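Long-range contact in alginate biosynthesis protein AlgX (Pseudomonas aeruginosa, PDB 4KNC), which takes part in O-acetylation of the exopolysaccharide alginate and protects the polymer from degradation as it crosses the periplasm: residues H149-H154 with Y249-F254. Residues are numbered along the deposited sequence; the frame is centred on the assembly and turned at random.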
# COMPACT_ATOMS: atom_id res chain seq x y z
N HIS A 149 7.15 -14.85 0.53
CA HIS A 149 7.17 -13.54 1.19
C HIS A 149 5.90 -13.25 2.02
O HIS A 149 5.84 -12.25 2.73
CB HIS A 149 7.41 -12.43 0.15
CG HIS A 149 6.35 -12.35 -0.90
ND1 HIS A 149 6.16 -13.35 -1.84
CD2 HIS A 149 5.42 -11.40 -1.18
CE1 HIS A 149 5.16 -13.01 -2.64
NE2 HIS A 149 4.70 -11.84 -2.26
N HIS A 150 4.88 -14.09 1.91
CA HIS A 150 3.66 -13.90 2.69
C HIS A 150 3.81 -14.52 4.07
O HIS A 150 4.52 -15.52 4.24
CB HIS A 150 2.46 -14.54 1.99
CG HIS A 150 2.10 -13.90 0.69
ND1 HIS A 150 2.48 -14.43 -0.52
CD2 HIS A 150 1.43 -12.75 0.41
CE1 HIS A 150 2.05 -13.64 -1.50
NE2 HIS A 150 1.42 -12.62 -0.95
N TRP A 151 3.16 -13.91 5.07
CA TRP A 151 2.99 -14.59 6.35
C TRP A 151 2.03 -15.75 6.15
O TRP A 151 1.23 -15.75 5.22
CB TRP A 151 2.48 -13.62 7.45
CG TRP A 151 1.35 -12.68 7.09
CD1 TRP A 151 0.39 -12.84 6.11
CD2 TRP A 151 1.06 -11.41 7.71
NE1 TRP A 151 -0.46 -11.76 6.09
CE2 TRP A 151 -0.07 -10.87 7.06
CE3 TRP A 151 1.66 -10.68 8.74
CZ2 TRP A 151 -0.61 -9.63 7.41
CZ3 TRP A 151 1.13 -9.45 9.07
CH2 TRP A 151 -0.00 -8.94 8.42
N THR A 152 2.11 -16.75 7.02
CA THR A 152 1.07 -17.77 7.07
C THR A 152 -0.13 -17.15 7.78
O THR A 152 -0.01 -16.09 8.39
CB THR A 152 1.52 -18.97 7.90
OG1 THR A 152 1.85 -18.53 9.24
CG2 THR A 152 2.74 -19.64 7.26
N PRO A 153 -1.31 -17.80 7.70
CA PRO A 153 -2.43 -17.35 8.53
C PRO A 153 -2.09 -17.21 10.01
O PRO A 153 -2.52 -16.24 10.60
CB PRO A 153 -3.48 -18.43 8.30
CG PRO A 153 -3.22 -18.83 6.87
CD PRO A 153 -1.74 -18.79 6.70
N HIS A 154 -1.31 -18.12 10.59
CA HIS A 154 -0.89 -17.98 11.99
C HIS A 154 -0.08 -16.69 12.24
O HIS A 154 -0.30 -15.99 13.24
CB HIS A 154 -0.11 -19.23 12.45
CG HIS A 154 -0.99 -20.39 12.80
ND1 HIS A 154 -1.64 -20.49 14.02
CD2 HIS A 154 -1.33 -21.50 12.11
CE1 HIS A 154 -2.35 -21.60 14.05
NE2 HIS A 154 -2.18 -22.23 12.91
N TYR A 249 -5.14 -15.26 3.84
CA TYR A 249 -4.40 -15.28 5.09
C TYR A 249 -5.27 -14.80 6.24
O TYR A 249 -4.89 -14.93 7.39
CB TYR A 249 -3.10 -14.47 4.99
CG TYR A 249 -2.38 -14.74 3.70
CD1 TYR A 249 -1.72 -15.95 3.49
CD2 TYR A 249 -2.40 -13.81 2.67
CE1 TYR A 249 -1.07 -16.22 2.30
CE2 TYR A 249 -1.76 -14.07 1.47
CZ TYR A 249 -1.10 -15.26 1.29
OH TYR A 249 -0.46 -15.52 0.08
N ASN A 250 -6.42 -14.23 5.90
CA ASN A 250 -7.43 -13.84 6.88
C ASN A 250 -6.99 -12.76 7.89
O ASN A 250 -7.47 -12.74 9.02
CB ASN A 250 -7.99 -15.07 7.61
CG ASN A 250 -9.33 -14.78 8.30
OD1 ASN A 250 -10.22 -14.22 7.67
ND2 ASN A 250 -9.45 -15.11 9.59
N PHE A 251 -6.11 -11.86 7.49
CA PHE A 251 -5.65 -10.78 8.36
C PHE A 251 -6.83 -9.91 8.82
O PHE A 251 -6.97 -9.64 10.02
CB PHE A 251 -4.57 -9.94 7.67
CG PHE A 251 -4.03 -8.79 8.50
CD1 PHE A 251 -3.51 -9.01 9.77
CD2 PHE A 251 -3.99 -7.50 7.98
CE1 PHE A 251 -3.00 -7.95 10.52
CE2 PHE A 251 -3.46 -6.44 8.71
CZ PHE A 251 -2.97 -6.67 10.00
N ALA A 252 -7.69 -9.51 7.89
CA ALA A 252 -8.89 -8.73 8.27
C ALA A 252 -9.82 -9.49 9.24
O ALA A 252 -10.35 -8.90 10.18
CB ALA A 252 -9.66 -8.32 7.04
N GLY A 253 -10.00 -10.79 9.03
CA GLY A 253 -10.84 -11.59 9.91
C GLY A 253 -10.29 -11.68 11.33
O GLY A 253 -11.03 -11.55 12.31
N PHE A 254 -8.98 -11.88 11.45
CA PHE A 254 -8.38 -11.89 12.78
C PHE A 254 -8.47 -10.50 13.44
O PHE A 254 -8.67 -10.40 14.64
CB PHE A 254 -6.94 -12.39 12.73
CG PHE A 254 -6.82 -13.82 12.25
CD1 PHE A 254 -7.56 -14.83 12.84
CD2 PHE A 254 -5.98 -14.15 11.19
CE1 PHE A 254 -7.45 -16.16 12.40
CE2 PHE A 254 -5.87 -15.46 10.74
CZ PHE A 254 -6.61 -16.47 11.35
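At the probable Ser-His-Asp triad of AlgX, an aromatic cluster joins His150 and Trp151 to Tyr249 and the start of helix 251-259. The hydroxyl of Tyr249 sits over one face of the His150 imidazole, 3.1 Å from Tyr249 OH to His150 CG. The two rings lie nearly parallel, at 19°, but are slid so far apart that they barely overlap: the hydroxyl oxygen lies over the centre of the imidazole, while Tyr249 CZ and CE2 reach only its rim. The hydroxyl is hydrogen-bonded to Lys191 NZ, and His150 to Asp148 OD2 through ND1 and to Ser243 OG through NE2, so the imidazole is gripped at both nitrogens as its face is covered. Trp151 turns an edge of its indole toward the Tyr249 face in an offset edge-to-face pair, with NE1 3.9 Å from Tyr249 CB and hydrogen-bonded to Asn244 O. Trp151 CG lies between its own backbone N and carbonyl carbon (chi1 45°), which directs the six-membered ring obliquely onto Phe251, with Trp151 CH2 over the phenyl face. Pro153 CD reaches the edge of the Tyr249 ring, 4.3 Å from Tyr249 CD1. The Ser243-His150-Asp148 relay, its aspartate two residues before the histidine, is consistent with an SGNH hydrolase-like active site.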